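Long-range contacts in conserved hypothetical protein (Bacteroides thetaiotaomicron, PDB 2HQY), which is of unknown function but binds coenzyme A and probably acts as an acyl- or aminoacyl-transferase related to phosphatidylglycerol lysyltransferases: residues I2-I7 / R78-D83; L62-P67 / H89-L94; Y123-S128 / K277-Y282; G232-K237 / N265-L270. All coordinates share one frame; numbering follows the deposited sequence.

Interaction 1 of 4, residues I2-I7 / R78-D83; sequences IPFKDI and RKLIED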
loop_
_atom_site.group_PDB
_atom_site.type_symbol
_atom_site.label_atom_id
_atom_site.label_comp_id
_atom_site.label_asym_id
_atom_site.label_seq_id
_atom_site.Cartn_x
_atom_site.Cartn_y
_atom_site.Cartn_z
ATOM N N ILE A 2 18.714 -11.130 -2.921
ATOM C CA ILE A 2 17.378 -11.698 -2.754
ATOM C C ILE A 2 16.427 -10.892 -3.638
ATOM O O ILE A 2 16.284 -9.675 -3.458
ATOM C CB ILE A 2 16.881 -11.757 -1.291
ATOM C CG1 ILE A 2 17.866 -12.536 -0.414
ATOM C CG2 ILE A 2 15.486 -12.400 -1.244
ATOM C CD1 ILE A 2 17.527 -12.516 1.078
ATOM N N PRO A 3 15.797 -11.571 -4.615
ATOM C CA PRO A 3 14.924 -10.879 -5.549
ATOM C C PRO A 3 13.556 -10.658 -4.884
ATOM O O PRO A 3 12.569 -11.276 -5.287
ATOM C CB PRO A 3 14.802 -11.885 -6.691
ATOM C CG PRO A 3 14.801 -13.223 -5.969
ATOM C CD PRO A 3 15.826 -13.031 -4.865
ATOM N N PHE A 4 13.512 -9.815 -3.851
ATOM C CA PHE A 4 12.237 -9.527 -3.180
ATOM C C PHE A 4 11.289 -8.863 -4.161
ATOM O O PHE A 4 11.685 -7.974 -4.941
ATOM C CB PHE A 4 12.421 -8.642 -1.941
ATOM C CG PHE A 4 12.826 -9.394 -0.713
ATOM C CD1 PHE A 4 11.933 -10.269 -0.096
ATOM C CD2 PHE A 4 14.117 -9.262 -0.186
ATOM C CE1 PHE A 4 12.309 -10.998 1.036
ATOM C CE2 PHE A 4 14.502 -9.972 0.957
ATOM C CZ PHE A 4 13.605 -10.839 1.573
ATOM N N LYS A 5 10.028 -9.275 -4.094
ATOM C CA LYS A 5 9.002 -8.636 -4.884
ATOM C C LYS A 5 7.791 -8.299 -4.048
ATOM O O LYS A 5 7.479 -8.998 -3.081
ATOM C CB LYS A 5 8.602 -9.501 -6.069
ATOM C CG LYS A 5 8.428 -10.957 -5.802
ATOM C CD LYS A 5 9.020 -11.741 -6.980
ATOM N N ASP A 6 7.112 -7.229 -4.439
ATOM C CA ASP A 6 5.871 -6.838 -3.767
ATOM C C ASP A 6 4.851 -7.961 -3.852
ATOM O O ASP A 6 4.620 -8.540 -4.914
ATOM C CB ASP A 6 5.277 -5.580 -4.402
ATOM C CG ASP A 6 6.221 -4.417 -4.390
ATOM O OD1 ASP A 6 7.191 -4.404 -3.589
ATOM O OD2 ASP A 6 5.996 -3.510 -5.222
ATOM N N ILE A 7 4.187 -8.251 -2.738
ATOM C CA ILE A 7 3.143 -9.260 -2.763
ATOM C C ILE A 7 1.920 -8.738 -3.548
ATOM O O ILE A 7 1.578 -7.560 -3.466
ATOM C CB ILE A 7 2.746 -9.692 -1.337
ATOM C CG1 ILE A 7 1.942 -11.010 -1.428
ATOM C CG2 ILE A 7 2.044 -8.521 -0.593
ATOM C CD1 ILE A 7 1.555 -11.673 -0.117
ATOM N N ARG A 78 21.360 -16.670 7.062
ATOM C CA ARG A 78 22.541 -15.934 6.607
ATOM C C ARG A 78 22.206 -14.959 5.467
ATOM O O ARG A 78 22.649 -13.811 5.484
ATOM C CB ARG A 78 23.662 -16.916 6.198
ATOM C CG ARG A 78 24.942 -16.246 5.698
ATOM C CD ARG A 78 26.127 -17.241 5.655
ATOM N N LYS A 79 21.447 -15.424 4.479
ATOM C CA LYS A 79 21.033 -14.566 3.374
ATOM C C LYS A 79 20.153 -13.386 3.838
ATOM O O LYS A 79 20.300 -12.247 3.343
ATOM C CB LYS A 79 20.350 -15.394 2.281
ATOM C CG LYS A 79 21.278 -15.708 1.113
ATOM C CD LYS A 79 20.636 -16.659 0.111
ATOM C CE LYS A 79 21.369 -17.995 0.094
ATOM N NZ LYS A 79 21.394 -18.592 -1.279
ATOM N N LEU A 80 19.253 -13.650 4.785
ATOM C CA LEU A 80 18.371 -12.594 5.322
ATOM C C LEU A 80 19.153 -11.568 6.159
ATOM O O LEU A 80 18.896 -10.365 6.074
ATOM C CB LEU A 80 17.225 -13.188 6.150
ATOM C CG LEU A 80 16.223 -14.080 5.405
ATOM C CD1 LEU A 80 15.286 -14.745 6.384
ATOM C CD2 LEU A 80 15.430 -13.269 4.342
ATOM N N ILE A 81 20.137 -12.044 6.927
ATOM C CA ILE A 81 20.996 -11.133 7.702
ATOM C C ILE A 81 21.765 -10.199 6.769
ATOM O O ILE A 81 21.907 -8.995 7.041
ATOM C CB ILE A 81 21.951 -11.920 8.659
ATOM C CG1 ILE A 81 21.120 -12.623 9.733
ATOM C CG2 ILE A 81 22.988 -10.971 9.305
ATOM C CD1 ILE A 81 21.820 -13.828 10.406
ATOM N N GLU A 82 22.256 -10.753 5.660
ATOM C CA GLU A 82 22.975 -9.967 4.666
ATOM C C GLU A 82 22.054 -8.940 4.035
ATOM O O GLU A 82 22.466 -7.821 3.741
ATOM C CB GLU A 82 23.579 -10.873 3.580
ATOM C CG GLU A 82 24.858 -11.568 4.024
ATOM C CD GLU A 82 25.194 -12.832 3.222
ATOM O OE1 GLU A 82 26.287 -13.398 3.460
ATOM O OE2 GLU A 82 24.381 -13.271 2.377
ATOM N N ASP A 83 20.793 -9.315 3.850
ATOM C CA ASP A 83 19.813 -8.379 3.318
ATOM C C ASP A 83 19.611 -7.224 4.294
ATOM O O ASP A 83 19.616 -6.059 3.879
ATOM C CB ASP A 83 18.491 -9.082 3.020
ATOM C CG ASP A 83 17.587 -8.245 2.156
ATOM O OD1 ASP A 83 17.911 -8.064 0.966
ATOM O OD2 ASP A 83 16.571 -7.737 2.669
HETATM O O HOH W 1 19.804 -9.452 -0.443
#
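Ile2 and Asp83 form the closest CA pair, 7.3 Å apart, where the N-terminal segment 2-7 passes helix 73-87 without any direct hydrogen bond between the two. Ile2 points at the helix: its CG1 is anti to the carbonyl carbon (chi1 -56°) and the branch then runs straight on, which sets CD1 against the helix backbone, 3.6 Å from Lys79 O. The same methyl meets Leu80 CD2 at 4.0 Å and also rests near Asp83 CB. Leu80 CD2 is shared, since it lies at the edge of the Phe4 ring as well, 4.1 Å from Phe4 CZ. The other branch of Ile2, CG2, sits over one face of that ring, toward its rim, so the isoleucine packs on both the helix and Phe4, two residues on. From the helix side the Asp83 carboxylate comes to the ring with OD1 at the edge, in plane, and OD2 3.5 Å from Phe4 CE2, the two planes turned 54° apart. OD2 also forms a salt bridge with Lys55 and a hydrogen bond with Tyr64 OH. A water links the backbone N of Ile2 to Asp83 OD1, to which it donates at 2.7 Å. The inverse gamma turn centred on Pro3 leads into strand 5-6, which pairs antiparallel with strand 44-48; this is plain alpha/beta packing of an N-terminal segment against a helix, away from the coenzyme A site.

Interaction 2 of 4, residues L62-P67 / H89-L94; sequences LAYMMP and HNFCML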
loop_
_atom_site.group_PDB
_atom_site.type_symbol
_atom_site.label_atom_id
_atom_site.label_comp_id
_atom_site.label_asym_id
_atom_site.label_seq_id
_atom_site.Cartn_x
_atom_site.Cartn_y
_atom_site.Cartn_z
ATOM N N LEU A 62 12.540 -2.504 10.261
ATOM C CA LEU A 62 12.612 -3.512 9.189
ATOM C C LEU A 62 12.423 -4.855 9.861
ATOM O O LEU A 62 13.079 -5.131 10.883
ATOM C CB LEU A 62 13.987 -3.498 8.501
ATOM C CG LEU A 62 14.270 -4.640 7.497
ATOM C CD1 LEU A 62 13.340 -4.583 6.281
ATOM C CD2 LEU A 62 15.713 -4.595 7.059
ATOM N N ALA A 63 11.567 -5.711 9.293
ATOM C CA ALA A 63 11.406 -7.040 9.884
ATOM C C ALA A 63 11.181 -8.098 8.820
ATOM O O ALA A 63 10.696 -7.792 7.729
ATOM C CB ALA A 63 10.262 -7.052 10.873
ATOM N N TYR A 64 11.565 -9.332 9.148
ATOM C CA TYR A 64 11.355 -10.494 8.267
ATOM C C TYR A 64 10.478 -11.478 9.025
ATOM O O TYR A 64 10.427 -11.446 10.246
ATOM C CB TYR A 64 12.717 -11.142 7.912
ATOM C CG TYR A 64 13.648 -10.170 7.194
ATOM C CD1 TYR A 64 13.737 -10.149 5.791
ATOM C CD2 TYR A 64 14.422 -9.247 7.914
ATOM C CE1 TYR A 64 14.602 -9.246 5.121
ATOM C CE2 TYR A 64 15.292 -8.344 7.250
ATOM C CZ TYR A 64 15.353 -8.359 5.857
ATOM O OH TYR A 64 16.205 -7.468 5.237
ATOM N N MET A 65 9.745 -12.333 8.317
ATOM C CA MET A 65 9.012 -13.390 8.990
ATOM C C MET A 65 9.959 -14.589 9.175
ATOM O O MET A 65 10.960 -14.694 8.480
ATOM C CB MET A 65 7.778 -13.750 8.138
ATOM C CG MET A 65 6.825 -14.791 8.747
ATOM S SD MET A 65 5.687 -14.099 10.004
ATOM C CE MET A 65 4.620 -13.116 8.977
ATOM N N MET A 66 9.677 -15.467 10.144
ATOM C CA MET A 66 10.368 -16.743 10.215
ATOM C C MET A 66 10.138 -17.449 8.860
ATOM O O MET A 66 8.989 -17.545 8.415
ATOM C CB MET A 66 9.825 -17.578 11.398
ATOM C CG MET A 66 10.506 -18.953 11.618
ATOM S SD MET A 66 12.241 -18.952 12.198
ATOM C CE MET A 66 12.513 -20.732 12.435
ATOM N N PRO A 67 11.222 -17.881 8.176
ATOM C CA PRO A 67 11.092 -18.580 6.894
ATOM C C PRO A 67 10.153 -19.776 6.959
ATOM O O PRO A 67 10.173 -20.542 7.932
ATOM C CB PRO A 67 12.517 -19.033 6.601
ATOM C CG PRO A 67 13.378 -17.964 7.286
ATOM C CD PRO A 67 12.644 -17.716 8.560
ATOM N N HIS A 89 20.093 -2.044 8.734
ATOM C CA HIS A 89 19.260 -2.283 9.904
ATOM C C HIS A 89 19.697 -3.592 10.553
ATOM O O HIS A 89 20.210 -4.502 9.866
ATOM C CB HIS A 89 17.768 -2.351 9.517
ATOM C CG HIS A 89 17.144 -1.013 9.276
ATOM N ND1 HIS A 89 16.231 -0.451 10.143
ATOM C CD2 HIS A 89 17.297 -0.128 8.264
ATOM C CE1 HIS A 89 15.860 0.732 9.682
ATOM N NE2 HIS A 89 16.503 0.955 8.551
ATOM N N ASN A 90 19.524 -3.688 11.866
ATOM C CA ASN A 90 19.725 -4.966 12.520
ATOM C C ASN A 90 18.726 -5.969 11.938
ATOM O O ASN A 90 17.699 -5.580 11.366
ATOM C CB ASN A 90 19.562 -4.852 14.039
ATOM C CG ASN A 90 20.062 -6.088 14.768
ATOM O OD1 ASN A 90 21.065 -6.686 14.375
ATOM N ND2 ASN A 90 19.360 -6.486 15.823
ATOM N N PHE A 91 19.051 -7.250 12.049
ATOM C CA PHE A 91 18.136 -8.301 11.602
ATOM C C PHE A 91 17.183 -8.670 12.745
ATOM O O PHE A 91 17.626 -9.032 13.856
ATOM C CB PHE A 91 18.910 -9.531 11.113
ATOM C CG PHE A 91 18.032 -10.681 10.711
ATOM C CD1 PHE A 91 17.243 -10.608 9.561
ATOM C CD2 PHE A 91 17.994 -11.848 11.476
ATOM C CE1 PHE A 91 16.427 -11.686 9.184
ATOM C CE2 PHE A 91 17.194 -12.941 11.117
ATOM C CZ PHE A 91 16.403 -12.874 9.961
ATOM N N CYS A 92 15.881 -8.566 12.465
ATOM C CA CYS A 92 14.831 -8.952 13.401
ATOM C C CYS A 92 13.789 -9.739 12.637
ATOM O O CYS A 92 13.391 -9.342 11.515
ATOM C CB CYS A 92 14.157 -7.732 14.032
ATOM S SG CYS A 92 15.207 -6.818 15.181
ATOM N N MET A 93 13.346 -10.830 13.255
ATOM C CA MET A 93 12.297 -11.685 12.691
ATOM C C MET A 93 11.080 -11.640 13.565
ATOM O O MET A 93 11.198 -11.551 14.801
ATOM C CB MET A 93 12.748 -13.144 12.618
ATOM C CG MET A 93 13.380 -13.575 11.340
ATOM S SD MET A 93 13.859 -15.330 11.411
ATOM C CE MET A 93 14.801 -15.448 12.926
ATOM N N LEU A 94 9.916 -11.725 12.910
ATOM C CA LEU A 94 8.601 -11.746 13.565
ATOM C C LEU A 94 7.925 -13.112 13.418
ATOM O O LEU A 94 8.367 -13.961 12.613
ATOM C CB LEU A 94 7.709 -10.671 12.974
ATOM C CG LEU A 94 8.131 -9.221 13.128
ATOM C CD1 LEU A 94 7.094 -8.323 12.471
ATOM C CD2 LEU A 94 8.323 -8.823 14.586
HETATM O O HOH W 2 15.455 -6.687 10.311
HETATM O O HOH W 3 14.873 -1.814 12.085
#
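Tyr64 and Met93 pair in a parallel bridge between strands 61-69 and 92-96, the two strands of a beta-alpha-beta unit whose crossover is helix 73-87. Tyr64 N donates to Cys92 O, and Tyr64 O accepts from Leu94 N at 2.7 Å; Met66 N continues the ladder to Leu94 O. Along the Tyr64 side chain, CB lies 4.0 Å from Phe91 CE1; with CG anti to the carbonyl carbon (chi1 -60°) the ring turns to Phe91, CG coming closer to the same atom and CD2 reaching it at 3.4 Å. CE2 then passes Phe91 CD1 at 3.8 Å, and OH ends on Asp83. The rings are inclined at 38°, with centroids 5.3 Å apart. Ala63 CB packs on Leu94 CD1. Cys92 is tied by a disulfide to Cys294 on strand 286-295. Where the strands diverge, a water donates to Leu62 O and Asn90 O and accepts from Cys92 N. At the other end Met93 SD lies 4.0 Å from Met66 SD and 3.9 Å from Pro67 CD.

Interaction 3 of 4, residues Y123-S128 / K277-Y282; sequences YIYLRS and KAKLSY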
loop_
_atom_site.group_PDB
_atom_site.type_symbol
_atom_site.label_atom_id
_atom_site.label_comp_id
_atom_site.label_asym_id
_atom_site.label_seq_id
_atom_site.Cartn_x
_atom_site.Cartn_y
_atom_site.Cartn_z
ATOM N N TYR A 123 -5.576 -16.028 19.142
ATOM C CA TYR A 123 -6.516 -16.907 19.810
ATOM C C TYR A 123 -6.917 -18.028 18.841
ATOM O O TYR A 123 -7.445 -17.759 17.750
ATOM C CB TYR A 123 -7.753 -16.101 20.208
ATOM C CG TYR A 123 -7.533 -15.235 21.414
ATOM C CD1 TYR A 123 -8.005 -15.632 22.667
ATOM C CD2 TYR A 123 -6.827 -14.026 21.304
ATOM C CE1 TYR A 123 -7.800 -14.846 23.793
ATOM C CE2 TYR A 123 -6.611 -13.225 22.409
ATOM C CZ TYR A 123 -7.101 -13.645 23.658
ATOM O OH TYR A 123 -6.877 -12.870 24.762
ATOM N N ILE A 124 -6.671 -19.268 19.255
ATOM C CA ILE A 124 -6.975 -20.461 18.454
ATOM C C ILE A 124 -8.035 -21.327 19.173
ATOM O O ILE A 124 -7.937 -21.595 20.372
ATOM C CB ILE A 124 -5.670 -21.246 18.113
ATOM C CG1 ILE A 124 -4.749 -20.317 17.283
ATOM C CG2 ILE A 124 -5.990 -22.591 17.400
ATOM C CD1 ILE A 124 -3.692 -20.998 16.452
ATOM N N TYR A 125 -9.067 -21.691 18.428
ATOM C CA TYR A 125 -10.225 -22.428 18.933
ATOM C C TYR A 125 -10.428 -23.694 18.106
ATOM O O TYR A 125 -9.954 -23.778 16.971
ATOM C CB TYR A 125 -11.468 -21.552 18.766
ATOM C CG TYR A 125 -11.377 -20.194 19.429
ATOM C CD1 TYR A 125 -11.806 -19.999 20.750
ATOM C CD2 TYR A 125 -10.875 -19.102 18.722
ATOM C CE1 TYR A 125 -11.724 -18.736 21.346
ATOM C CE2 TYR A 125 -10.776 -17.857 19.295
ATOM C CZ TYR A 125 -11.205 -17.672 20.583
ATOM O OH TYR A 125 -11.109 -16.411 21.079
ATOM N N LEU A 126 -11.118 -24.678 18.673
ATOM C CA LEU A 126 -11.564 -25.844 17.903
ATOM C C LEU A 126 -12.770 -25.430 17.081
ATOM O O LEU A 126 -13.718 -24.855 17.613
ATOM C CB LEU A 126 -11.980 -26.988 18.818
ATOM C CG LEU A 126 -10.858 -27.632 19.655
ATOM C CD1 LEU A 126 -11.388 -28.646 20.677
ATOM C CD2 LEU A 126 -9.793 -28.254 18.735
ATOM N N ARG A 127 -12.750 -25.733 15.788
ATOM C CA ARG A 127 -13.935 -25.512 14.947
ATOM C C ARG A 127 -15.149 -26.237 15.526
ATOM O O ARG A 127 -16.254 -25.703 15.514
ATOM C CB ARG A 127 -13.666 -25.972 13.511
ATOM C CG ARG A 127 -14.740 -25.564 12.486
ATOM C CD ARG A 127 -14.874 -26.603 11.369
ATOM N NE ARG A 127 -15.798 -27.624 11.814
ATOM C CZ ARG A 127 -17.102 -27.641 11.545
ATOM N NH1 ARG A 127 -17.669 -26.713 10.776
ATOM N NH2 ARG A 127 -17.832 -28.618 12.031
ATOM N N SER A 128 -14.932 -27.453 16.022
ATOM C CA SER A 128 -15.966 -28.227 16.702
ATOM C C SER A 128 -16.642 -27.484 17.874
ATOM O O SER A 128 -17.873 -27.559 18.007
ATOM C CB SER A 128 -15.456 -29.631 17.098
ATOM O OG SER A 128 -14.358 -29.586 17.988
ATOM N N LYS A 277 -11.316 -9.971 26.817
ATOM C CA LYS A 277 -12.400 -10.692 27.505
ATOM C C LYS A 277 -13.329 -11.401 26.532
ATOM O O LYS A 277 -13.697 -12.547 26.777
ATOM C CB LYS A 277 -13.187 -9.786 28.461
ATOM C CG LYS A 277 -12.434 -9.536 29.794
ATOM C CD LYS A 277 -13.217 -8.629 30.714
ATOM C CE LYS A 277 -13.193 -7.184 30.222
ATOM N NZ LYS A 277 -13.841 -6.291 31.223
ATOM N N ALA A 278 -13.681 -10.740 25.423
ATOM C CA ALA A 278 -14.488 -11.352 24.375
ATOM C C ALA A 278 -13.839 -12.639 23.819
ATOM O O ALA A 278 -14.484 -13.680 23.725
ATOM C CB ALA A 278 -14.753 -10.331 23.254
ATOM N N LYS A 279 -12.554 -12.555 23.462
ATOM C CA LYS A 279 -11.860 -13.683 22.847
ATOM C C LYS A 279 -11.606 -14.814 23.867
ATOM O O LYS A 279 -11.740 -15.998 23.532
ATOM C CB LYS A 279 -10.579 -13.219 22.138
ATOM C CG LYS A 279 -10.904 -12.305 20.921
ATOM C CD LYS A 279 -9.746 -12.033 19.970
ATOM C CE LYS A 279 -10.330 -11.324 18.711
ATOM N NZ LYS A 279 -9.365 -10.727 17.739
ATOM N N LEU A 280 -11.271 -14.455 25.114
ATOM C CA LEU A 280 -11.167 -15.484 26.158
ATOM C C LEU A 280 -12.499 -16.206 26.423
ATOM O O LEU A 280 -12.498 -17.395 26.765
ATOM C CB LEU A 280 -10.632 -14.895 27.470
ATOM C CG LEU A 280 -9.155 -14.529 27.493
ATOM C CD1 LEU A 280 -8.846 -13.658 28.730
ATOM C CD2 LEU A 280 -8.259 -15.778 27.461
ATOM N N SER A 281 -13.613 -15.488 26.295
ATOM C CA SER A 281 -14.957 -16.015 26.624
ATOM C C SER A 281 -15.368 -17.156 25.691
ATOM O O SER A 281 -16.253 -17.945 26.034
ATOM C CB SER A 281 -16.046 -14.917 26.606
ATOM O OG SER A 281 -16.409 -14.507 25.273
ATOM N N TYR A 282 -14.754 -17.222 24.502
ATOM C CA TYR A 282 -15.044 -18.312 23.558
ATOM C C TYR A 282 -14.123 -19.530 23.769
ATOM O O TYR A 282 -14.133 -20.466 22.972
ATOM C CB TYR A 282 -14.966 -17.810 22.110
ATOM C CG TYR A 282 -16.294 -17.300 21.589
ATOM C CD1 TYR A 282 -16.557 -15.931 21.501
ATOM C CD2 TYR A 282 -17.305 -18.193 21.209
ATOM C CE1 TYR A 282 -17.793 -15.458 21.020
ATOM C CE2 TYR A 282 -18.546 -17.738 20.736
ATOM C CZ TYR A 282 -18.792 -16.376 20.644
ATOM O OH TYR A 282 -20.018 -15.934 20.180
#
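Tyr123 lays one face of its ring against the aliphatic chain of Lys279: CB stands 3.5 Å from the ring centroid and 9° off the normal, a CH-pi contact over the centre. Because the lysine chain is extended beyond CG, its CD passes Tyr123 CD2 at 3.8 Å, while NZ continues past the ring to Glu268 O and Arg266 O. Leu280 comes to the edge of the same ring, with CG in its plane and CD2 3.8 Å from Tyr123 CE1. Two residues on, Tyr125 sends its hydroxyl to the helix backbone, where OH donates to Lys279 O at 2.6 Å. This donor meets the carbonyl well off its axis, at a C=O...O angle of 113°, and is tilted 30° from the carbonyl plane. The Tyr125 ring also packs on Tyr282, Tyr125 CE1 lying 3.5 Å from Tyr282 CB. Tyr282 O is brought against the ring edge, 3.3 Å from Tyr125 CD1; this buried carbonyl has no hydrogen-bond partner. The Lys279 side chain lies about 7 Å from the bound coenzyme A. Strand 122-126 thus carries helix 273-281 on two tyrosines, while pairing antiparallel with strands 263-265 and 286-295, and Tyr282 reaches across to helix 245-256.

Interaction 4 of 4, residues G232-K237 / N265-L270; sequences GVHVEK and NREEDL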
loop_
_atom_site.group_PDB
_atom_site.type_symbol
_atom_site.label_atom_id
_atom_site.label_comp_id
_atom_site.label_asym_id
_atom_site.label_seq_id
_atom_site.Cartn_x
_atom_site.Cartn_y
_atom_site.Cartn_z
ATOM N N GLY A 232 -8.659 -19.024 9.237
ATOM C CA GLY A 232 -8.535 -17.757 9.957
ATOM C C GLY A 232 -9.780 -16.927 9.708
ATOM O O GLY A 232 -10.207 -16.764 8.567
ATOM N N VAL A 233 -10.360 -16.396 10.770
ATOM C CA VAL A 233 -11.429 -15.430 10.643
ATOM C C VAL A 233 -10.782 -14.048 10.779
ATOM O O VAL A 233 -10.267 -13.701 11.844
ATOM C CB VAL A 233 -12.552 -15.648 11.717
ATOM C CG1 VAL A 233 -13.648 -14.596 11.564
ATOM C CG2 VAL A 233 -13.135 -17.034 11.563
ATOM N N HIS A 234 -10.781 -13.278 9.698
ATOM C CA HIS A 234 -10.008 -12.012 9.660
ATOM C C HIS A 234 -10.793 -10.796 10.127
ATOM O O HIS A 234 -10.214 -9.838 10.649
ATOM C CB HIS A 234 -9.418 -11.746 8.260
ATOM C CG HIS A 234 -8.598 -12.885 7.732
ATOM N ND1 HIS A 234 -7.903 -13.739 8.568
ATOM C CD2 HIS A 234 -8.382 -13.334 6.470
ATOM C CE1 HIS A 234 -7.320 -14.680 7.839
ATOM N NE2 HIS A 234 -7.584 -14.448 6.564
ATOM N N VAL A 235 -12.099 -10.801 9.883
ATOM C CA VAL A 235 -12.942 -9.632 10.150
ATOM C C VAL A 235 -14.261 -10.149 10.688
ATOM O O VAL A 235 -14.781 -11.161 10.195
ATOM C CB VAL A 235 -13.205 -8.806 8.807
ATOM C CG1 VAL A 235 -14.350 -7.823 8.924
ATOM C CG2 VAL A 235 -11.905 -8.025 8.352
ATOM N N GLU A 236 -14.783 -9.454 11.697
ATOM C CA GLU A 236 -16.157 -9.629 12.130
ATOM C C GLU A 236 -16.699 -8.277 12.583
ATOM O O GLU A 236 -16.123 -7.645 13.482
ATOM C CB GLU A 236 -16.192 -10.659 13.273
ATOM C CG GLU A 236 -17.549 -11.237 13.585
ATOM C CD GLU A 236 -17.460 -12.240 14.735
ATOM O OE1 GLU A 236 -17.589 -13.457 14.473
ATOM O OE2 GLU A 236 -17.200 -11.804 15.885
ATOM N N LYS A 237 -17.774 -7.799 11.950
ATOM C CA LYS A 237 -18.360 -6.491 12.258
ATOM C C LYS A 237 -19.842 -6.645 12.433
ATOM O O LYS A 237 -20.481 -7.388 11.687
ATOM C CB LYS A 237 -18.161 -5.471 11.126
ATOM C CG LYS A 237 -16.739 -5.090 10.816
ATOM C CD LYS A 237 -16.162 -4.263 11.924
ATOM C CE LYS A 237 -14.794 -3.786 11.523
ATOM N NZ LYS A 237 -14.198 -3.115 12.685
ATOM N N ASN A 265 -8.537 -19.711 13.850
ATOM C CA ASN A 265 -7.712 -18.644 14.402
ATOM C C ASN A 265 -8.487 -17.313 14.259
ATOM O O ASN A 265 -8.736 -16.832 13.131
ATOM C CB ASN A 265 -6.364 -18.598 13.653
ATOM C CG ASN A 265 -5.393 -17.548 14.213
ATOM O OD1 ASN A 265 -5.805 -16.501 14.726
ATOM N ND2 ASN A 265 -4.089 -17.824 14.092
ATOM N N ARG A 266 -8.885 -16.732 15.389
ATOM C CA ARG A 266 -9.632 -15.447 15.387
ATOM C C ARG A 266 -8.755 -14.248 15.764
ATOM O O ARG A 266 -9.257 -13.201 16.184
ATOM C CB ARG A 266 -10.889 -15.541 16.276
ATOM C CG ARG A 266 -11.867 -16.615 15.776
ATOM C CD ARG A 266 -13.093 -16.821 16.667
ATOM N NE ARG A 266 -13.803 -15.564 16.880
ATOM C CZ ARG A 266 -14.701 -15.026 16.067
ATOM N NH1 ARG A 266 -15.080 -15.627 14.942
ATOM N NH2 ARG A 266 -15.225 -13.858 16.414
ATOM N N GLU A 267 -7.442 -14.408 15.616
ATOM C CA GLU A 267 -6.485 -13.290 15.664
ATOM C C GLU A 267 -6.285 -12.708 17.071
ATOM O O GLU A 267 -6.492 -13.401 18.072
ATOM C CB GLU A 267 -6.786 -12.228 14.559
ATOM C CG GLU A 267 -7.121 -12.930 13.222
ATOM C CD GLU A 267 -6.941 -12.071 11.965
ATOM O OE1 GLU A 267 -7.020 -10.829 12.040
ATOM O OE2 GLU A 267 -6.698 -12.665 10.883
ATOM N N GLU A 268 -5.870 -11.451 17.149
ATOM C CA GLU A 268 -5.270 -10.927 18.387
ATOM C C GLU A 268 -6.219 -10.035 19.167
ATOM O O GLU A 268 -7.206 -9.549 18.612
ATOM C CB GLU A 268 -4.009 -10.144 18.029
ATOM C CG GLU A 268 -3.028 -10.937 17.206
ATOM C CD GLU A 268 -2.859 -10.423 15.811
ATOM O OE1 GLU A 268 -3.881 -10.036 15.179
ATOM O OE2 GLU A 268 -1.688 -10.421 15.348
ATOM N N ASP A 269 -5.922 -9.806 20.452
ATOM C CA ASP A 269 -6.701 -8.838 21.227
ATOM C C ASP A 269 -6.110 -7.428 21.235
ATOM O O ASP A 269 -6.767 -6.492 21.708
ATOM C CB ASP A 269 -7.016 -9.329 22.658
ATOM C CG ASP A 269 -5.777 -9.553 23.526
ATOM O OD1 ASP A 269 -4.813 -8.744 23.476
ATOM O OD2 ASP A 269 -5.801 -10.532 24.320
ATOM N N LEU A 270 -4.878 -7.279 20.732
ATOM C CA LEU A 270 -4.199 -5.964 20.623
ATOM C C LEU A 270 -4.039 -5.249 21.973
ATOM O O LEU A 270 -3.798 -4.021 22.035
ATOM C CB LEU A 270 -4.911 -5.059 19.591
ATOM C CG LEU A 270 -5.020 -5.619 18.165
ATOM C CD1 LEU A 270 -5.621 -4.572 17.212
ATOM C CD2 LEU A 270 -3.661 -6.121 17.655
HETATM O O HOH W 4 -10.483 -11.407 13.628
HETATM O O HOH W 5 -9.111 -9.341 13.008
HETATM O O HOH W 6 -17.108 -14.902 12.427
#
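This contact joins strand 230-238 to the loop that follows strand 263-265: a parallel bridge of Gly232 with Asn265 gives way to polar side-chain bonds beside the coenzyme A pocket of what is probably an acetyltransferase-like domain. Val233 N donates to Asn265 O at 2.9 Å, closing the strand pairing. Asn265 OD1 accepts from Glu267 N at 2.8 Å, an Asx turn that shapes the start of the loop. Glu267 in turn receives the bond from His234 ND1 on OE2, 2.8 Å away; the imidazole nitrogen approaches from 37° above the carboxylate plane. Arg266 lies alongside Val233 and bends at CD (chi3 55°), which brings NH1 to 3.8 Å from Val233 CG1 and swings NH2 to Glu236. Farther along the loop Leu270 touches the bound coenzyme A, and Glu236 packs on Tyr246, which binds it. In the salt bridge Arg266 NH2 serves both Glu236 oxygens, OE1 at 3.1 Å and, by a weak hydrogen bond, OE2 at 2.9 Å, while NH1 bonds weakly to OE1.

Interactions 1 and 2 lie on the same side of the fold and share the unit of strand 61-69, helix 73-87 and strand 92-96; they meet directly where Leu80 and Ile81 of the crossover helix pack on Phe91. Interaction 2 is buried and built on backbone pairing, whereas interaction 1 is partly buried, mostly apolar and water-bridged. Interactions 3 and 4 adjoin in the same way, about 10 Å between centres, with the Tyr123 hydroxyl on Asp269 OD2. Both are partly buried, but interaction 3 relies on aromatic faces and edges and one tyrosine hydroxyl bond, interaction 4 on a salt bridge, a His-carboxylate hydrogen bond and a short parallel bridge. The centres of interactions 1 and 3 lie about 36 Å apart.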